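Local atomic coordinates of 3'-5'-exonuclease (Saccharomyces cerevisiae, PDB entry 3E2V), a protein that is a magnesium-binding nuclease of the TatD family that probably cuts double-stranded DNA internally and trims it from the 3' end towards the 5' end. Residues P24-I29 with K354-P359; P37-Y40 with E45-A48; D143-Q148 with D192-Y197; E183-S188 with E215-G220; A320-V325 with V365-S370. One frame throughout, in Å; residues are numbered along the deposited sequence.

Contact 1 of 5, residues P24-I29 with K354-P359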
# COMPACT_ATOMS: atom_id res chain seq x y z
N PRO A 24 -11.61 9.20 -3.65
CA PRO A 24 -12.52 10.33 -3.82
C PRO A 24 -12.63 11.32 -2.66
O PRO A 24 -12.88 12.50 -2.92
CB PRO A 24 -13.86 9.65 -4.12
CG PRO A 24 -13.43 8.39 -4.84
CD PRO A 24 -12.26 7.93 -4.01
N MET A 25 -12.40 10.88 -1.43
CA MET A 25 -12.50 11.82 -0.29
C MET A 25 -11.47 12.96 -0.40
O MET A 25 -11.73 14.10 -0.01
CB MET A 25 -12.32 11.09 1.06
CG MET A 25 -13.51 10.25 1.48
SD MET A 25 -13.39 9.66 3.24
CE MET A 25 -13.09 7.95 2.93
N PHE A 26 -10.30 12.64 -0.96
CA PHE A 26 -9.26 13.66 -1.16
C PHE A 26 -9.59 14.62 -2.30
O PHE A 26 -8.93 15.66 -2.48
CB PHE A 26 -7.89 13.00 -1.36
CG PHE A 26 -7.39 12.27 -0.14
CD1 PHE A 26 -7.53 12.84 1.12
CD2 PHE A 26 -6.78 11.02 -0.26
CE1 PHE A 26 -7.07 12.16 2.26
CE2 PHE A 26 -6.30 10.34 0.86
CZ PHE A 26 -6.45 10.91 2.12
N HIS A 27 -10.62 14.26 -3.06
CA HIS A 27 -11.11 15.08 -4.15
C HIS A 27 -12.46 15.74 -3.77
O HIS A 27 -13.14 16.33 -4.62
CB HIS A 27 -11.13 14.25 -5.43
CG HIS A 27 -9.78 13.68 -5.75
ND1 HIS A 27 -8.94 14.25 -6.69
CD2 HIS A 27 -9.07 12.68 -5.17
CE1 HIS A 27 -7.80 13.58 -6.71
NE2 HIS A 27 -7.85 12.63 -5.79
N GLY A 28 -12.80 15.68 -2.49
CA GLY A 28 -13.98 16.37 -1.97
C GLY A 28 -15.27 15.58 -2.09
O GLY A 28 -16.35 16.14 -1.83
N ILE A 29 -15.18 14.30 -2.43
CA ILE A 29 -16.34 13.46 -2.68
C ILE A 29 -16.52 12.42 -1.56
O ILE A 29 -15.58 11.71 -1.21
CB ILE A 29 -16.19 12.79 -4.05
CG1 ILE A 29 -16.21 13.85 -5.16
CG2 ILE A 29 -17.32 11.78 -4.29
CD1 ILE A 29 -15.69 13.33 -6.48
N LYS A 354 -13.24 15.87 9.55
CA LYS A 354 -13.52 14.85 10.57
C LYS A 354 -13.83 13.52 9.89
O LYS A 354 -14.63 13.47 8.95
CB LYS A 354 -14.69 15.28 11.46
CG LYS A 354 -14.42 16.56 12.25
CD LYS A 354 -15.57 16.93 13.17
CE LYS A 354 -15.26 18.19 13.98
NZ LYS A 354 -14.09 18.03 14.91
N GLY A 355 -13.17 12.46 10.35
CA GLY A 355 -13.37 11.13 9.81
C GLY A 355 -12.51 10.76 8.62
O GLY A 355 -12.49 9.60 8.21
N ARG A 356 -11.78 11.73 8.06
CA ARG A 356 -10.93 11.49 6.89
C ARG A 356 -9.48 11.53 7.35
O ARG A 356 -8.94 12.59 7.68
CB ARG A 356 -11.18 12.54 5.80
CG ARG A 356 -10.38 12.30 4.51
CD ARG A 356 -10.59 13.43 3.51
NE ARG A 356 -9.83 14.62 3.89
CZ ARG A 356 -9.62 15.70 3.12
NH1 ARG A 356 -10.12 15.77 1.89
NH2 ARG A 356 -8.90 16.71 3.60
N ASN A 357 -8.84 10.36 7.36
CA ASN A 357 -7.44 10.31 7.79
C ASN A 357 -6.52 10.96 6.76
O ASN A 357 -6.89 11.10 5.59
CB ASN A 357 -7.04 8.87 8.11
CG ASN A 357 -5.79 8.79 8.97
OD1 ASN A 357 -5.40 9.77 9.62
ND2 ASN A 357 -5.15 7.63 8.95
N GLU A 358 -5.33 11.38 7.20
CA GLU A 358 -4.38 12.05 6.32
C GLU A 358 -2.95 11.59 6.56
O GLU A 358 -2.64 11.13 7.67
CB GLU A 358 -4.43 13.57 6.51
CG GLU A 358 -5.79 14.20 6.23
CD GLU A 358 -5.71 15.71 6.06
OE1 GLU A 358 -4.61 16.28 6.20
OE2 GLU A 358 -6.77 16.34 5.81
N PRO A 359 -2.08 11.76 5.56
CA PRO A 359 -0.66 11.42 5.77
C PRO A 359 0.03 12.23 6.88
O PRO A 359 1.03 11.76 7.45
CB PRO A 359 -0.01 11.69 4.39
CG PRO A 359 -0.97 12.61 3.69
CD PRO A 359 -2.34 12.21 4.17
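Arg-356 meets Met-25 and Phe-26 at once, and its polar contact with them is a single hydrogen bond. NH1 donates to Met-25 O at 3.0 Å (152° at the hydrogen). The oxygen lies in the guanidinium plane, yet the donor sits above the carbonyl plane. Gly-28 N, 3.1 Å from the same Met-25 O, comes from the opposite face, so two donors hold the oxygen. The charge is answered by NH2, which bridges to Glu-358 OE2 at 3.1 Å on its anti side and, more strongly, to Asp-39 beyond these segments.

Both segments are loops of the TatD TIM barrel. P24-I29 comes between the first barrel strand and helix 40-49, K354-P359 between the last strand and helix 362-373, and their meeting spans the seam where the barrel closes. The side chain of Asn-357 is about 6 Å from that of Asp-303, a magnesium ligand.

Apolar contact comes from the aliphatic stem of Arg-356. With CG anti to the backbone N (chi1 -176°), the stem runs out to Met-25, where CD lies 3.8 Å from CB, while one face of the guanidinium passes over Phe-26 CD1, the two planes 54° apart. Were Arg-356 replaced by alanine, Met-25 O would probably keep Gly-28 N alone of these two donors and the carboxylates of Glu-358 and Asp-39 would lose this counter-charge.

At the edge of the Phe-26 ring, in its plane, lies Asn-357 O, 3.5 Å from CE1. This buried carbonyl has no hydrogen-bonding partner in the model, and the weakly positive ring rim is what it faces.

Contact 2 of 5, residues P37-Y40 with E45-A48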
# COMPACT_ATOMS: atom_id res chain seq x y z
N PRO A 37 -14.26 21.58 -2.81
CA PRO A 37 -13.24 21.39 -3.84
C PRO A 37 -12.12 20.49 -3.35
O PRO A 37 -11.79 20.51 -2.17
CB PRO A 37 -12.71 22.81 -4.09
CG PRO A 37 -13.89 23.69 -3.69
CD PRO A 37 -14.44 23.01 -2.48
N ALA A 38 -11.55 19.70 -4.26
CA ALA A 38 -10.43 18.84 -3.91
C ALA A 38 -9.35 19.67 -3.21
O ALA A 38 -9.04 20.78 -3.64
CB ALA A 38 -9.86 18.22 -5.19
N ASP A 39 -8.78 19.12 -2.13
CA ASP A 39 -7.83 19.88 -1.31
C ASP A 39 -6.53 19.11 -1.12
O ASP A 39 -5.87 19.29 -0.09
CB ASP A 39 -8.46 20.22 0.05
CG ASP A 39 -8.73 18.98 0.90
OD1 ASP A 39 -9.12 17.91 0.37
OD2 ASP A 39 -8.58 19.08 2.15
N TYR A 40 -6.16 18.27 -2.08
CA TYR A 40 -4.98 17.42 -1.87
C TYR A 40 -3.66 18.18 -1.82
O TYR A 40 -2.73 17.73 -1.18
CB TYR A 40 -4.95 16.22 -2.82
CG TYR A 40 -5.11 16.58 -4.28
CD1 TYR A 40 -4.03 17.04 -5.04
CD2 TYR A 40 -6.34 16.44 -4.92
CE1 TYR A 40 -4.17 17.36 -6.38
CE2 TYR A 40 -6.49 16.75 -6.27
CZ TYR A 40 -5.41 17.21 -6.99
OH TYR A 40 -5.57 17.53 -8.32
N GLU A 45 0.66 19.88 2.00
CA GLU A 45 1.26 20.92 2.84
C GLU A 45 1.16 20.58 4.33
O GLU A 45 2.13 20.76 5.09
CB GLU A 45 0.63 22.29 2.52
CG GLU A 45 0.97 22.74 1.10
CD GLU A 45 0.23 24.00 0.63
OE1 GLU A 45 -0.68 24.48 1.33
OE2 GLU A 45 0.60 24.49 -0.46
N ARG A 46 0.01 20.06 4.77
CA ARG A 46 -0.16 19.63 6.16
C ARG A 46 0.82 18.50 6.49
O ARG A 46 1.45 18.50 7.56
CB ARG A 46 -1.59 19.16 6.45
CG ARG A 46 -2.60 20.30 6.47
CD ARG A 46 -3.94 19.83 6.95
NE ARG A 46 -4.70 18.99 6.00
CZ ARG A 46 -5.43 19.47 5.00
NH1 ARG A 46 -5.45 20.78 4.73
NH2 ARG A 46 -6.12 18.63 4.24
N ALA A 47 0.94 17.53 5.58
CA ALA A 47 1.86 16.43 5.81
C ALA A 47 3.32 16.90 5.93
O ALA A 47 4.06 16.46 6.82
CB ALA A 47 1.71 15.38 4.70
N ALA A 48 3.72 17.82 5.05
CA ALA A 48 5.10 18.34 5.05
C ALA A 48 5.38 19.08 6.35
O ALA A 48 6.47 18.97 6.94
CB ALA A 48 5.33 19.25 3.86
O HOH W 1 -8.07 21.31 3.63
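Asp-39 and Arg-46 meet because one side chain is short and folded and the other long and bent. Asp-39 holds CG between its backbone N and carbonyl carbon (chi1 66°), which carries the carboxylate towards the helix. Arg-46 leaves the helix with CG beside its own backbone N, runs straight through chi2 and then turns at chi3 (-73°), so that the two side chains cross at about a right angle.

The resulting salt bridge runs from NH2 of Arg-46 to OD2 of Asp-39, 3.3 Å long and fairly straight at 154°. OD2 lies at the guanidinium edge, nearly in its plane, but the donor stands above the carboxylate plane, an approach that does not use the carboxylate at its most favourable. A water adds a second, indirect link between the same two groups: it donates to Asp-39 OD2 at 2.7 Å and accepts from Arg-46 NH1 at 2.9 Å.

Neither charge depends on this bond alone. The main polar partner of Asp-39 is Arg-356, also at OD2, and that of Arg-46 is Glu-358, through NE. The NH2 groups of the two arginines therefore come close together, their like charges probably balanced by the two carboxylates.

Asp-39 occupies the N-cap position of helix 40-49 but forms no capping bond with its side chain; it is turned instead to a residue two helical turns along. This is a buried cluster of two acids and two arginines, tying the start of a TIM-barrel helix to its own later turn and to the loop K354-P359.

Contact 3 of 5, residues D143-Q148 with D192-Y197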
# COMPACT_ATOMS: atom_id res chain seq x y z
N ASP A 143 3.19 -3.85 -20.35
CA ASP A 143 3.58 -2.71 -21.18
C ASP A 143 3.56 -1.39 -20.40
O ASP A 143 4.48 -0.59 -20.51
CB ASP A 143 2.68 -2.61 -22.41
CG ASP A 143 3.00 -3.66 -23.47
OD1 ASP A 143 4.03 -4.38 -23.37
OD2 ASP A 143 2.17 -3.79 -24.40
N LEU A 144 2.52 -1.19 -19.59
CA LEU A 144 2.43 -0.01 -18.74
C LEU A 144 3.59 0.09 -17.75
O LEU A 144 4.22 1.14 -17.61
CB LEU A 144 1.11 0.00 -17.97
CG LEU A 144 0.86 1.22 -17.09
CD1 LEU A 144 0.82 2.48 -17.94
CD2 LEU A 144 -0.46 1.04 -16.33
N MET A 145 3.87 -1.01 -17.06
CA MET A 145 5.00 -1.06 -16.13
C MET A 145 6.31 -0.71 -16.83
O MET A 145 7.07 0.10 -16.34
CB MET A 145 5.09 -2.45 -15.47
CG MET A 145 3.95 -2.78 -14.54
SD MET A 145 4.19 -4.46 -13.78
CE MET A 145 2.69 -4.54 -12.74
N ASN A 146 6.55 -1.31 -18.00
CA ASN A 146 7.77 -1.01 -18.74
C ASN A 146 7.86 0.44 -19.19
O ASN A 146 8.92 1.05 -19.05
CB ASN A 146 7.92 -1.95 -19.92
CG ASN A 146 8.29 -3.33 -19.50
OD1 ASN A 146 8.97 -3.52 -18.49
ND2 ASN A 146 7.84 -4.31 -20.27
N GLN A 147 6.76 0.99 -19.71
CA GLN A 147 6.71 2.39 -20.13
C GLN A 147 7.09 3.29 -18.96
O GLN A 147 7.89 4.22 -19.09
CB GLN A 147 5.31 2.76 -20.64
CG GLN A 147 5.09 4.29 -20.83
CD GLN A 147 3.63 4.74 -20.96
OE1 GLN A 147 2.80 4.54 -20.07
NE2 GLN A 147 3.33 5.39 -22.09
N GLN A 148 6.49 3.02 -17.80
CA GLN A 148 6.71 3.87 -16.64
C GLN A 148 8.07 3.66 -15.96
O GLN A 148 8.58 4.57 -15.33
CB GLN A 148 5.56 3.71 -15.64
CG GLN A 148 4.21 4.15 -16.22
CD GLN A 148 4.18 5.62 -16.55
OE1 GLN A 148 4.60 6.46 -15.75
NE2 GLN A 148 3.69 5.95 -17.74
N ASP A 192 14.94 -7.71 -16.25
CA ASP A 192 15.83 -7.32 -15.15
C ASP A 192 15.36 -6.08 -14.38
O ASP A 192 15.48 -6.03 -13.16
CB ASP A 192 17.27 -7.14 -15.63
CG ASP A 192 17.94 -8.45 -16.03
OD1 ASP A 192 17.40 -9.55 -15.75
OD2 ASP A 192 19.03 -8.37 -16.63
N LYS A 193 14.83 -5.09 -15.09
CA LYS A 193 14.45 -3.84 -14.45
C LYS A 193 13.28 -4.06 -13.49
O LYS A 193 13.36 -3.68 -12.32
CB LYS A 193 14.11 -2.77 -15.48
CG LYS A 193 14.04 -1.35 -14.89
CD LYS A 193 13.57 -0.32 -15.93
CE LYS A 193 14.61 -0.03 -17.01
NZ LYS A 193 14.06 0.81 -18.13
N LEU A 194 12.23 -4.71 -13.97
CA LEU A 194 11.08 -4.99 -13.11
C LEU A 194 11.44 -5.95 -11.99
O LEU A 194 10.92 -5.82 -10.89
CB LEU A 194 9.90 -5.53 -13.91
CG LEU A 194 9.31 -4.59 -14.97
CD1 LEU A 194 8.03 -5.17 -15.54
CD2 LEU A 194 9.08 -3.16 -14.43
N SER A 195 12.34 -6.89 -12.25
CA SER A 195 12.74 -7.87 -11.23
C SER A 195 13.33 -7.23 -9.97
O SER A 195 13.29 -7.82 -8.90
CB SER A 195 13.73 -8.89 -11.80
OG SER A 195 13.10 -9.74 -12.76
N SER A 196 13.86 -6.02 -10.11
CA SER A 196 14.50 -5.33 -8.99
C SER A 196 13.49 -4.51 -8.19
O SER A 196 13.79 -4.08 -7.07
CB SER A 196 15.61 -4.40 -9.51
OG SER A 196 15.09 -3.32 -10.28
N TYR A 197 12.31 -4.28 -8.76
CA TYR A 197 11.30 -3.48 -8.07
C TYR A 197 10.79 -4.17 -6.81
O TYR A 197 10.54 -5.38 -6.83
CB TYR A 197 10.10 -3.22 -8.98
CG TYR A 197 10.19 -1.93 -9.77
CD1 TYR A 197 11.26 -1.68 -10.63
CD2 TYR A 197 9.20 -0.97 -9.67
CE1 TYR A 197 11.34 -0.48 -11.35
CE2 TYR A 197 9.27 0.24 -10.38
CZ TYR A 197 10.34 0.47 -11.22
OH TYR A 197 10.41 1.66 -11.93
O HOH W 2 11.46 0.06 -19.08
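The outer layer of helices round the TatD barrel is knitted together here, where helix 132-149, which precedes strand 156-165, meets the short helix 192-195, which leads towards strand 199-204. Leu-194 is the residue that inserts. Its CG lies beside the backbone N (chi1 -62°), and the isobutyl group thus projects between Met-145 and Asn-146, the latter side chain crossing it at about a right angle.

On the apolar side, Leu-194 CD1 rests 4.0 Å from Met-145 CB, and CD2 stands a little farther from the same carbon. Met-145 itself extends past this point, its tail leading away to Phe-156 and Ile-159 of the neighbouring strand, so that it offers Leu-194 its root and not its sulfur. On the other side, Asn-146 OD1 presses on the branch, 3.5 Å from Leu-194 CD1 and 3.7 Å from CG.

That oxygen is not left to hydrocarbon. It accepts from the side-chain amide of Asn-191, which thereby links the two helices: its ND2 bonds to Asn-146 of helix 132-149 and its OD1 to the backbone N of Leu-194 in helix 192-195. A water donates to Asn-146 O at 2.7 Å and accepts from Lys-193 NZ at 2.9 Å.

Cutting Leu-194 back to alanine is likely to open a gap between Met-145 CB and the Asn-146 amide and leave that amide without its apolar neighbour.

Across the two segments, then, direct contact is by van der Waals forces, while hydrogen bonding between the helices passes through intermediaries, Asn-191 and the water.

Contact 4 of 5, residues E183-S188 with E215-G220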
# COMPACT_ATOMS: atom_id res chain seq x y z
N GLU A 183 -0.02 -14.49 -11.82
CA GLU A 183 0.40 -13.98 -13.13
C GLU A 183 1.10 -12.61 -13.01
O GLU A 183 2.06 -12.33 -13.73
CB GLU A 183 -0.77 -13.90 -14.13
CG GLU A 183 -1.33 -15.28 -14.50
CD GLU A 183 -0.26 -16.22 -15.09
OE1 GLU A 183 0.45 -15.83 -16.05
OE2 GLU A 183 -0.13 -17.37 -14.58
N GLN A 184 0.61 -11.77 -12.10
CA GLN A 184 1.30 -10.50 -11.85
C GLN A 184 2.67 -10.69 -11.21
O GLN A 184 3.60 -9.95 -11.52
CB GLN A 184 0.41 -9.56 -11.02
CG GLN A 184 -0.78 -9.03 -11.84
CD GLN A 184 -1.64 -8.09 -11.03
OE1 GLN A 184 -1.42 -6.88 -11.06
NE2 GLN A 184 -2.58 -8.64 -10.26
N LEU A 185 2.80 -11.68 -10.33
CA LEU A 185 4.13 -11.99 -9.82
C LEU A 185 5.05 -12.40 -10.96
O LEU A 185 6.21 -12.01 -10.98
CB LEU A 185 4.07 -13.07 -8.74
CG LEU A 185 3.44 -12.63 -7.42
CD1 LEU A 185 3.26 -13.85 -6.54
CD2 LEU A 185 4.28 -11.55 -6.71
N LYS A 186 4.53 -13.17 -11.91
CA LYS A 186 5.37 -13.57 -13.04
C LYS A 186 5.81 -12.36 -13.86
O LYS A 186 6.98 -12.21 -14.20
CB LYS A 186 4.62 -14.55 -13.94
CG LYS A 186 4.43 -15.94 -13.35
CD LYS A 186 3.57 -16.78 -14.29
CE LYS A 186 3.26 -18.15 -13.71
NZ LYS A 186 2.27 -18.87 -14.59
N ILE A 187 4.86 -11.48 -14.15
CA ILE A 187 5.17 -10.26 -14.90
C ILE A 187 6.26 -9.45 -14.21
O ILE A 187 7.16 -8.93 -14.86
CB ILE A 187 3.90 -9.40 -15.13
CG1 ILE A 187 3.08 -9.98 -16.28
CG2 ILE A 187 4.25 -7.92 -15.35
CD1 ILE A 187 1.71 -9.35 -16.37
N SER A 188 6.20 -9.40 -12.88
CA SER A 188 7.15 -8.61 -12.10
C SER A 188 8.58 -9.17 -12.16
O SER A 188 9.52 -8.54 -11.67
CB SER A 188 6.70 -8.53 -10.64
OG SER A 188 7.05 -9.70 -9.91
N GLU A 215 6.07 -18.53 -1.70
CA GLU A 215 7.17 -19.47 -1.45
C GLU A 215 7.71 -20.05 -2.76
O GLU A 215 8.93 -20.28 -2.88
CB GLU A 215 6.75 -20.59 -0.50
CG GLU A 215 7.89 -21.47 -0.04
CD GLU A 215 8.09 -22.69 -0.94
OE1 GLU A 215 7.30 -22.89 -1.89
OE2 GLU A 215 9.05 -23.46 -0.68
N ARG A 216 6.81 -20.30 -3.72
CA ARG A 216 7.27 -20.83 -5.01
C ARG A 216 8.20 -19.85 -5.74
O ARG A 216 9.15 -20.27 -6.40
CB ARG A 216 6.09 -21.22 -5.91
CG ARG A 216 5.38 -22.45 -5.38
CD ARG A 216 4.53 -23.11 -6.46
NE ARG A 216 3.65 -22.17 -7.13
CZ ARG A 216 2.42 -21.84 -6.72
NH1 ARG A 216 1.89 -22.41 -5.64
NH2 ARG A 216 1.72 -20.96 -7.40
N PHE A 217 7.94 -18.55 -5.61
CA PHE A 217 8.81 -17.54 -6.19
C PHE A 217 10.08 -17.31 -5.35
O PHE A 217 11.12 -16.95 -5.89
CB PHE A 217 8.05 -16.23 -6.33
CG PHE A 217 7.02 -16.23 -7.43
CD1 PHE A 217 7.33 -15.73 -8.71
CD2 PHE A 217 5.74 -16.75 -7.22
CE1 PHE A 217 6.38 -15.75 -9.74
CE2 PHE A 217 4.78 -16.74 -8.24
CZ PHE A 217 5.10 -16.26 -9.50
N VAL A 218 9.99 -17.49 -4.03
CA VAL A 218 11.17 -17.34 -3.17
C VAL A 218 12.20 -18.43 -3.48
O VAL A 218 13.40 -18.14 -3.61
CB VAL A 218 10.76 -17.35 -1.66
CG1 VAL A 218 12.00 -17.54 -0.76
CG2 VAL A 218 10.03 -16.05 -1.30
N VAL A 219 11.72 -19.67 -3.63
CA VAL A 219 12.60 -20.83 -3.93
C VAL A 219 12.89 -20.94 -5.41
O VAL A 219 14.01 -21.30 -5.79
CB VAL A 219 11.99 -22.14 -3.41
CG1 VAL A 219 12.88 -23.34 -3.82
CG2 VAL A 219 11.84 -22.05 -1.89
N GLY A 220 11.91 -20.60 -6.24
CA GLY A 220 12.01 -20.72 -7.70
C GLY A 220 11.15 -21.85 -8.24
O GLY A 220 11.02 -22.90 -7.61
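Phe-217 reaches from helix 207-219 to helix 174-187, and its ring makes the whole contact from its side. From CB the chain sets CG anti to its carbonyl carbon (chi1 -73°), which carries the ring out to Leu-185. CD2 is the first atom to touch, 3.9 Å from Leu-185 CD1; one step on, CE2 comes to 3.7 Å from the same methyl. On the other limb, CE1 lies 3.7 Å from Leu-185 CB. CZ, at the end, meets that CB at 3.4 Å and Lys-186 CG at 3.9 Å. Leu-185 CB stands over the ring face, displaced towards the rim, a CH-pi contact 3.8 Å from the centroid and 24° off the normal. Lys-186 CG, by contrast, abuts the ring edge in plane.

Beyond CG, Lys-186 extends away, and NZ forms salt bridges with Asp-223, its main partner, and with Glu-183 OE2 at 2.8 Å. Phe-221 meets Phe-217 edge-to-face and Phe-244 also touches it, completing an aromatic cluster between helices 174-187 and 207-219 of the barrel's outer layer. Leu-185 thus offers hydrocarbon to the pi face and the lysine stem lines the ring edge, while the ammonium is settled with two acids.

Contact 5 of 5, residues A320-V325 with V365-S370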
# COMPACT_ATOMS: atom_id res chain seq x y z
N ALA A 320 -3.01 9.93 24.03
CA ALA A 320 -3.44 10.64 25.24
C ALA A 320 -2.22 11.02 26.10
O ALA A 320 -2.10 12.17 26.52
CB ALA A 320 -4.44 9.80 26.03
N LYS A 321 -1.32 10.06 26.31
CA LYS A 321 -0.08 10.29 27.06
C LYS A 321 0.72 11.43 26.46
O LYS A 321 1.16 12.33 27.17
CB LYS A 321 0.76 9.00 27.14
CG LYS A 321 2.16 9.19 27.74
CD LYS A 321 2.99 7.92 27.66
CE LYS A 321 4.37 8.16 28.25
NZ LYS A 321 5.21 6.92 28.21
N TYR A 322 0.91 11.39 25.14
CA TYR A 322 1.66 12.44 24.45
C TYR A 322 1.00 13.81 24.53
O TYR A 322 1.69 14.83 24.67
CB TYR A 322 1.97 12.02 23.00
CG TYR A 322 3.35 11.40 22.88
CD1 TYR A 322 3.62 10.15 23.45
CD2 TYR A 322 4.38 12.06 22.21
CE1 TYR A 322 4.89 9.59 23.36
CE2 TYR A 322 5.64 11.51 22.12
CZ TYR A 322 5.89 10.27 22.69
OH TYR A 322 7.15 9.71 22.58
N GLN A 323 -0.34 13.84 24.47
CA GLN A 323 -1.10 15.08 24.62
C GLN A 323 -0.82 15.69 25.99
O GLN A 323 -0.62 16.91 26.10
CB GLN A 323 -2.60 14.80 24.51
CG GLN A 323 -3.09 14.55 23.11
CD GLN A 323 -4.60 14.38 23.05
OE1 GLN A 323 -5.35 15.36 22.95
NE2 GLN A 323 -5.04 13.14 23.08
N GLU A 324 -0.79 14.82 27.00
CA GLU A 324 -0.68 15.24 28.39
C GLU A 324 0.74 15.67 28.76
O GLU A 324 0.93 16.74 29.36
CB GLU A 324 -1.14 14.11 29.32
N VAL A 325 1.72 14.86 28.41
CA VAL A 325 3.07 15.03 28.95
C VAL A 325 4.11 15.49 27.94
O VAL A 325 5.21 15.89 28.33
CB VAL A 325 3.56 13.73 29.64
N VAL A 365 1.13 7.27 14.26
CA VAL A 365 1.48 5.85 14.15
C VAL A 365 2.84 5.62 14.81
O VAL A 365 3.01 4.65 15.57
CB VAL A 365 1.48 5.38 12.68
CG1 VAL A 365 1.67 3.86 12.58
CG2 VAL A 365 0.17 5.80 12.01
N ALA A 366 3.79 6.53 14.57
CA ALA A 366 5.14 6.39 15.12
C ALA A 366 5.11 6.44 16.66
O ALA A 366 5.77 5.63 17.33
CB ALA A 366 6.05 7.47 14.57
N ILE A 367 4.31 7.34 17.21
CA ILE A 367 4.20 7.45 18.68
C ILE A 367 3.69 6.14 19.25
O ILE A 367 4.25 5.59 20.21
CB ILE A 367 3.23 8.58 19.08
CG1 ILE A 367 3.93 9.92 18.92
CG2 ILE A 367 2.72 8.40 20.53
CD1 ILE A 367 2.93 11.10 18.90
N VAL A 368 2.63 5.62 18.66
CA VAL A 368 2.05 4.38 19.18
C VAL A 368 3.06 3.22 19.09
O VAL A 368 3.25 2.47 20.06
CB VAL A 368 0.75 4.02 18.44
CG1 VAL A 368 0.24 2.64 18.85
CG2 VAL A 368 -0.31 5.11 18.69
N VAL A 369 3.70 3.06 17.94
CA VAL A 369 4.62 1.94 17.76
C VAL A 369 5.80 2.06 18.73
O VAL A 369 6.22 1.06 19.31
CB VAL A 369 5.07 1.85 16.27
CG1 VAL A 369 6.20 0.82 16.11
CG2 VAL A 369 3.88 1.46 15.38
N SER A 370 6.29 3.28 18.93
CA SER A 370 7.42 3.49 19.83
C SER A 370 7.05 3.12 21.27
O SER A 370 7.85 2.47 21.97
CB SER A 370 7.91 4.94 19.74
OG SER A 370 7.02 5.82 20.40
O HOH W 3 7.57 7.15 22.94
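Tyr-322 turns one ring face to Ile-367, and the isoleucine spreads both its branches beneath that face. CG2 lies nearest, 3.5 Å from Tyr-322 CD1 and offset towards the rim, forming a CH-pi contact 3.8 Å from the ring centroid and 23° off its normal. The other branch runs along the opposite limb, with CD1 3.7 Å from Tyr-322 CD2 and CG1 4.0 Å from CE2. This spread follows from the beta-branch: CG2 stands anti to the backbone N of Ile-367 while CG1 lies beside it, so the two reach the two limbs of the ring under one face.

The helix bearing Ile-367, 362-373, comes after the last TIM-barrel strand, 298-300, by way of helix 316-325, and packs on that strand, Val-365 and Ala-366 resting on Leu-300. Helix 316-325 lies outside, laid against helix 362-373, where Leu-319 also reaches Ile-367. Leu-377 of the C-terminal helix touches Tyr-322 too.

The ring points its hydroxyl past Ile-367 towards Ser-370, and a water lies 2.6 Å from Tyr-322 OH. It donates to Ser-370 OG at 2.9 Å, but Ser-370 has two conformers, so this bridge is doubtful as a permanent feature. In this conformer, OG also bonds to Ile-367 O, one turn back.

Contacts 1 and 2 form one unit, their centres 10 Å apart: Glu-358 OE1 meets Arg-46 NE at 2.7 Å and Arg-356 NH2 meets Asp-39 OD2 at 2.8 Å, completing the charged cluster at the barrel's seam. Contacts 3 and 4 make a second unit across the chain's centre from contact 1, with Met-145 SD 3.8 Å from Ile-187 CG2. Contact 5 approaches contact 1 to about 6 Å between nearest atoms. In contact 1 the Asn-357 side chain lies about 10 Å from the magnesium ion. Met-145 and Leu-185 lie about 10 and 11 Å, side chain to side chain, from Glu-161, a magnesium ligand in another structure of this protein but not bound to the ion in this chain.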